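Local coordinates for protein particle-associated glycoside hydrolase (Acinetobacter phage Fri1, PDB 6C72) that probably hydrolyses glycosidic bonds of the Acinetobacter baumannii capsular polysaccharide, serving as the phage tailspike depolymerase during entry into the host, at residues F350-I361 against I373-F384. Residues are numbered along the deposited sequence; the frame is centred on the assembly and turned at random.
Sequences FLNCRFKGKATI and IVDNCEFDTLAF. With ZN (zinc ion), chain K.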
loop_
_atom_site.group_PDB
_atom_site.type_symbol
_atom_site.label_atom_id
_atom_site.label_comp_id
_atom_site.label_asym_id
_atom_site.label_seq_id
_atom_site.Cartn_x
_atom_site.Cartn_y
_atom_site.Cartn_z
ATOM N N PHE A 350 -6.825 -8.061 -3.033
ATOM C CA PHE A 350 -8.075 -7.516 -3.554
ATOM C C PHE A 350 -8.403 -6.278 -2.733
ATOM O O PHE A 350 -8.741 -6.383 -1.545
ATOM C CB PHE A 350 -9.199 -8.547 -3.502
ATOM C CG PHE A 350 -8.950 -9.771 -4.357
ATOM C CD1 PHE A 350 -9.268 -9.769 -5.718
ATOM C CD2 PHE A 350 -8.436 -10.920 -3.808
ATOM C CE1 PHE A 350 -9.063 -10.883 -6.512
ATOM C CE2 PHE A 350 -8.216 -12.047 -4.607
ATOM C CZ PHE A 350 -8.541 -12.022 -5.965
ATOM N N LEU A 351 -8.278 -5.110 -3.368
ATOM C CA LEU A 351 -8.453 -3.809 -2.735
ATOM C C LEU A 351 -9.546 -3.034 -3.461
ATOM O O LEU A 351 -9.512 -2.922 -4.693
ATOM C CB LEU A 351 -7.151 -3.008 -2.766
ATOM C CG LEU A 351 -5.872 -3.691 -2.286
ATOM C CD1 LEU A 351 -4.679 -2.787 -2.497
ATOM C CD2 LEU A 351 -5.998 -4.067 -0.816
ATOM N N ASN A 352 -10.521 -2.522 -2.701
ATOM C CA ASN A 352 -11.583 -1.663 -3.225
ATOM C C ASN A 352 -12.354 -2.324 -4.367
ATOM O O ASN A 352 -12.895 -1.639 -5.234
ATOM C CB ASN A 352 -11.040 -0.301 -3.684
ATOM C CG ASN A 352 -10.205 0.405 -2.618
ATOM O OD1 ASN A 352 -10.182 0.006 -1.456
ATOM N ND2 ASN A 352 -9.553 1.494 -3.007
ATOM N N CYS A 353 -12.413 -3.651 -4.386
ATOM C CA CYS A 353 -13.044 -4.362 -5.480
ATOM C C CYS A 353 -14.494 -4.692 -5.157
ATOM O O CYS A 353 -14.908 -4.728 -3.995
ATOM C CB CYS A 353 -12.289 -5.657 -5.800
ATOM S SG CYS A 353 -10.619 -5.423 -6.474
ATOM N N ARG A 354 -15.254 -4.992 -6.210
ATOM C CA ARG A 354 -16.662 -5.339 -6.088
ATOM C C ARG A 354 -16.908 -6.663 -6.793
ATOM O O ARG A 354 -16.538 -6.836 -7.964
ATOM C CB ARG A 354 -17.548 -4.237 -6.651
ATOM C CG ARG A 354 -17.561 -3.065 -5.708
ATOM C CD ARG A 354 -18.170 -1.809 -6.271
ATOM N NE ARG A 354 -17.537 -1.327 -7.498
ATOM C CZ ARG A 354 -16.287 -0.878 -7.585
ATOM N NH1 ARG A 354 -15.489 -0.894 -6.514
ATOM N NH2 ARG A 354 -15.830 -0.421 -8.750
ATOM N N PHE A 355 -17.458 -7.613 -6.050
ATOM C CA PHE A 355 -17.842 -8.915 -6.570
ATOM C C PHE A 355 -19.357 -8.886 -6.730
ATOM O O PHE A 355 -20.099 -8.834 -5.736
ATOM C CB PHE A 355 -17.372 -10.027 -5.635
ATOM C CG PHE A 355 -15.867 -10.139 -5.534
ATOM C CD1 PHE A 355 -15.131 -9.230 -4.791
ATOM C CD2 PHE A 355 -15.185 -11.170 -6.175
ATOM C CE1 PHE A 355 -13.750 -9.346 -4.691
ATOM C CE2 PHE A 355 -13.806 -11.283 -6.083
ATOM C CZ PHE A 355 -13.090 -10.371 -5.339
ATOM N N LYS A 356 -19.814 -8.887 -7.978
ATOM C CA LYS A 356 -21.218 -8.683 -8.289
ATOM C C LYS A 356 -21.813 -9.951 -8.882
ATOM O O LYS A 356 -21.107 -10.796 -9.442
ATOM C CB LYS A 356 -21.393 -7.525 -9.273
ATOM C CG LYS A 356 -21.009 -6.170 -8.722
ATOM C CD LYS A 356 -21.122 -5.102 -9.793
ATOM C CE LYS A 356 -20.733 -3.740 -9.258
ATOM N NZ LYS A 356 -20.661 -2.741 -10.341
ATOM N N GLY A 357 -23.130 -10.059 -8.778
ATOM C CA GLY A 357 -23.819 -11.202 -9.328
ATOM C C GLY A 357 -23.440 -12.482 -8.629
ATOM O O GLY A 357 -23.674 -12.627 -7.422
ATOM N N LYS A 358 -22.833 -13.416 -9.354
ATOM C CA LYS A 358 -22.416 -14.669 -8.747
ATOM C C LYS A 358 -20.951 -14.682 -8.333
ATOM O O LYS A 358 -20.508 -15.660 -7.723
ATOM C CB LYS A 358 -22.673 -15.819 -9.717
ATOM C CG LYS A 358 -24.103 -15.992 -10.134
ATOM C CD LYS A 358 -24.918 -16.564 -9.008
ATOM C CE LYS A 358 -26.345 -16.800 -9.460
ATOM N NZ LYS A 358 -27.130 -17.497 -8.407
ATOM N N ALA A 359 -20.205 -13.610 -8.590
ATOM C CA ALA A 359 -18.755 -13.658 -8.412
ATOM C C ALA A 359 -18.371 -13.892 -6.955
ATOM O O ALA A 359 -18.978 -13.333 -6.041
ATOM C CB ALA A 359 -18.119 -12.366 -8.911
ATOM N N THR A 360 -17.341 -14.720 -6.747
ATOM C CA THR A 360 -16.865 -15.107 -5.424
ATOM C C THR A 360 -15.414 -15.570 -5.535
ATOM O O THR A 360 -14.957 -15.969 -6.601
ATOM C CB THR A 360 -17.751 -16.204 -4.818
ATOM O OG1 THR A 360 -17.292 -16.529 -3.497
ATOM C CG2 THR A 360 -17.745 -17.451 -5.696
ATOM N N ILE A 361 -14.685 -15.492 -4.425
ATOM C CA ILE A 361 -13.272 -15.858 -4.405
ATOM C C ILE A 361 -13.144 -17.353 -4.164
ATOM O O ILE A 361 -13.818 -17.902 -3.281
ATOM C CB ILE A 361 -12.519 -15.069 -3.326
ATOM C CG1 ILE A 361 -12.530 -13.578 -3.657
ATOM C CG2 ILE A 361 -11.107 -15.616 -3.137
ATOM C CD1 ILE A 361 -12.006 -12.733 -2.538
ATOM N N ILE A 373 -5.308 -11.346 1.218
ATOM C CA ILE A 373 -5.677 -9.962 1.523
ATOM C C ILE A 373 -6.954 -9.588 0.769
ATOM O O ILE A 373 -6.953 -9.499 -0.468
ATOM C CB ILE A 373 -4.544 -8.986 1.165
ATOM C CG1 ILE A 373 -3.306 -9.228 2.045
ATOM C CG2 ILE A 373 -5.030 -7.545 1.278
ATOM C CD1 ILE A 373 -3.512 -8.907 3.490
ATOM N N VAL A 374 -8.016 -9.303 1.513
ATOM C CA VAL A 374 -9.267 -8.786 0.966
ATOM C C VAL A 374 -9.660 -7.571 1.808
ATOM O O VAL A 374 -9.972 -7.710 2.999
ATOM C CB VAL A 374 -10.390 -9.830 0.975
ATOM C CG1 VAL A 374 -11.672 -9.216 0.358
ATOM C CG2 VAL A 374 -9.956 -11.116 0.272
ATOM N N ASP A 375 -9.640 -6.384 1.204
ATOM C CA ASP A 375 -9.837 -5.161 1.972
ATOM C C ASP A 375 -10.730 -4.182 1.220
ATOM O O ASP A 375 -10.493 -3.898 0.042
ATOM C CB ASP A 375 -8.485 -4.518 2.292
ATOM C CG ASP A 375 -8.621 -3.252 3.086
ATOM O OD1 ASP A 375 -8.768 -3.350 4.326
ATOM O OD2 ASP A 375 -8.589 -2.158 2.474
ATOM N N ASN A 376 -11.748 -3.664 1.918
ATOM C CA ASN A 376 -12.675 -2.665 1.380
ATOM C C ASN A 376 -13.328 -3.143 0.086
ATOM O O ASN A 376 -13.509 -2.378 -0.864
ATOM C CB ASN A 376 -11.998 -1.306 1.206
ATOM C CG ASN A 376 -12.033 -0.476 2.484
ATOM O OD1 ASN A 376 -13.059 0.132 2.808
ATOM N ND2 ASN A 376 -10.922 -0.454 3.222
ATOM N N CYS A 377 -13.676 -4.424 0.053
ATOM C CA CYS A 377 -14.365 -5.047 -1.062
ATOM C C CYS A 377 -15.853 -5.253 -0.759
ATOM O O CYS A 377 -16.283 -5.285 0.397
ATOM C CB CYS A 377 -13.715 -6.389 -1.397
ATOM S SG CYS A 377 -12.031 -6.228 -1.987
ATOM N N GLU A 378 -16.635 -5.417 -1.824
ATOM C CA GLU A 378 -18.060 -5.690 -1.723
ATOM C C GLU A 378 -18.373 -7.056 -2.316
ATOM O O GLU A 378 -17.807 -7.441 -3.342
ATOM C CB GLU A 378 -18.886 -4.628 -2.440
ATOM C CG GLU A 378 -18.715 -3.216 -1.920
ATOM C CD GLU A 378 -19.611 -2.234 -2.658
ATOM O OE1 GLU A 378 -20.798 -2.563 -2.871
ATOM O OE2 GLU A 378 -19.122 -1.148 -3.049
ATOM N N PHE A 379 -19.275 -7.791 -1.669
ATOM C CA PHE A 379 -19.647 -9.134 -2.105
ATOM C C PHE A 379 -21.166 -9.228 -2.210
ATOM O O PHE A 379 -21.870 -8.970 -1.226
ATOM C CB PHE A 379 -19.099 -10.181 -1.132
ATOM C CG PHE A 379 -17.600 -10.264 -1.117
ATOM C CD1 PHE A 379 -16.929 -11.122 -1.985
ATOM C CD2 PHE A 379 -16.857 -9.484 -0.247
ATOM C CE1 PHE A 379 -15.529 -11.205 -1.991
ATOM C CE2 PHE A 379 -15.465 -9.564 -0.236
ATOM C CZ PHE A 379 -14.801 -10.426 -1.122
ATOM N N ASP A 380 -21.672 -9.567 -3.405
ATOM C CA ASP A 380 -23.103 -9.815 -3.578
ATOM C C ASP A 380 -23.532 -11.163 -3.015
ATOM O O ASP A 380 -24.715 -11.347 -2.705
ATOM C CB ASP A 380 -23.497 -9.754 -5.060
ATOM C CG ASP A 380 -23.687 -8.342 -5.557
ATOM O OD1 ASP A 380 -23.494 -7.398 -4.769
ATOM O OD2 ASP A 380 -23.999 -8.172 -6.756
ATOM N N THR A 381 -22.610 -12.113 -2.910
ATOM C CA THR A 381 -22.927 -13.455 -2.444
ATOM C C THR A 381 -21.789 -13.917 -1.538
ATOM O O THR A 381 -21.110 -13.070 -0.948
ATOM C CB THR A 381 -23.159 -14.387 -3.652
ATOM O OG1 THR A 381 -23.569 -15.687 -3.218
ATOM C CG2 THR A 381 -21.912 -14.495 -4.538
ATOM N N LEU A 382 -21.562 -15.229 -1.434
ATOM C CA LEU A 382 -20.459 -15.769 -0.639
ATOM C C LEU A 382 -19.157 -15.054 -0.959
ATOM O O LEU A 382 -18.829 -14.817 -2.128
ATOM C CB LEU A 382 -20.262 -17.258 -0.928
ATOM C CG LEU A 382 -21.410 -18.247 -0.773
ATOM C CD1 LEU A 382 -20.954 -19.587 -1.310
ATOM C CD2 LEU A 382 -21.867 -18.362 0.679
ATOM N N ALA A 383 -18.397 -14.726 0.083
ATOM C CA ALA A 383 -17.074 -14.167 -0.168
ATOM C C ALA A 383 -16.113 -15.226 -0.709
ATOM O O ALA A 383 -15.330 -14.941 -1.620
ATOM C CB ALA A 383 -16.510 -13.526 1.101
ATOM N N PHE A 384 -16.169 -16.453 -0.181
ATOM C CA PHE A 384 -15.244 -17.523 -0.556
ATOM C C PHE A 384 -16.021 -18.776 -0.910
ATOM O O PHE A 384 -16.924 -19.178 -0.168
ATOM C CB PHE A 384 -14.266 -17.858 0.573
ATOM C CG PHE A 384 -13.325 -16.755 0.893
ATOM C CD1 PHE A 384 -12.143 -16.612 0.181
ATOM C CD2 PHE A 384 -13.637 -15.835 1.883
ATOM C CE1 PHE A 384 -11.266 -15.584 0.467
ATOM C CE2 PHE A 384 -12.778 -14.799 2.170
ATOM C CZ PHE A 384 -11.588 -14.669 1.464
HETATM ZN ZN ZN K . -22.295 -1.786 -4.149
HETATM O O HOH W 1 -8.081 -0.707 0.098
HETATM O O HOH W 2 -16.575 -0.543 -3.701
HETATM O O HOH W 3 -20.978 -6.417 -4.359
HETATM O O HOH W 4 -19.671 -12.307 -3.565
#
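Phe355 and Phe379 form an offset stack, with ring centroids 4.7 Å apart and planes at 12°. Phe379 CE1 lies over one face of the Phe355 ring, near its rim, while Phe322 stacks on Phe355 too. Ile361 CD1 meets the Phe379 ring at its edge and Val374 CG2 tip to tip, at 3.8 Å. Parallel backbone bonds set this register: Phe355 N donates to Glu378 O at 2.7 Å, and Phe355 O receives Asp380 N. The bridged pairs Phe350–Val374, Leu351–Asp375, Arg354–Glu378 and Phe355–Phe379 are all 24 residues apart, as expected of successive coils of a right-handed parallel beta-helix, into whose interior these rings point. Past the type II' turn from Lys356 to Ala359 the offset drops to 23 at the single Ile361–Phe384 bridge, where Ile361 N donates to Ala383 O.

Among side-chain polar contacts, Asp380 OD2 accepts Gly357 N at 2.9 Å on its anti side, while OD1 forms a salt bridge with Lys406 NZ. With chi1 at -178° Thr360 OG1 sits beside its own carbonyl carbon, donating to Leu382 O from above the carbonyl plane. On the face turned to the second subunit, a water accepts from Arg354 NH1 and donates to Glu378 OE2; Arg354 NH2 bonds Asn319 OD1. Glu378 OE1 binds zinc at 2.1 Å and accepts Trp404 NE1.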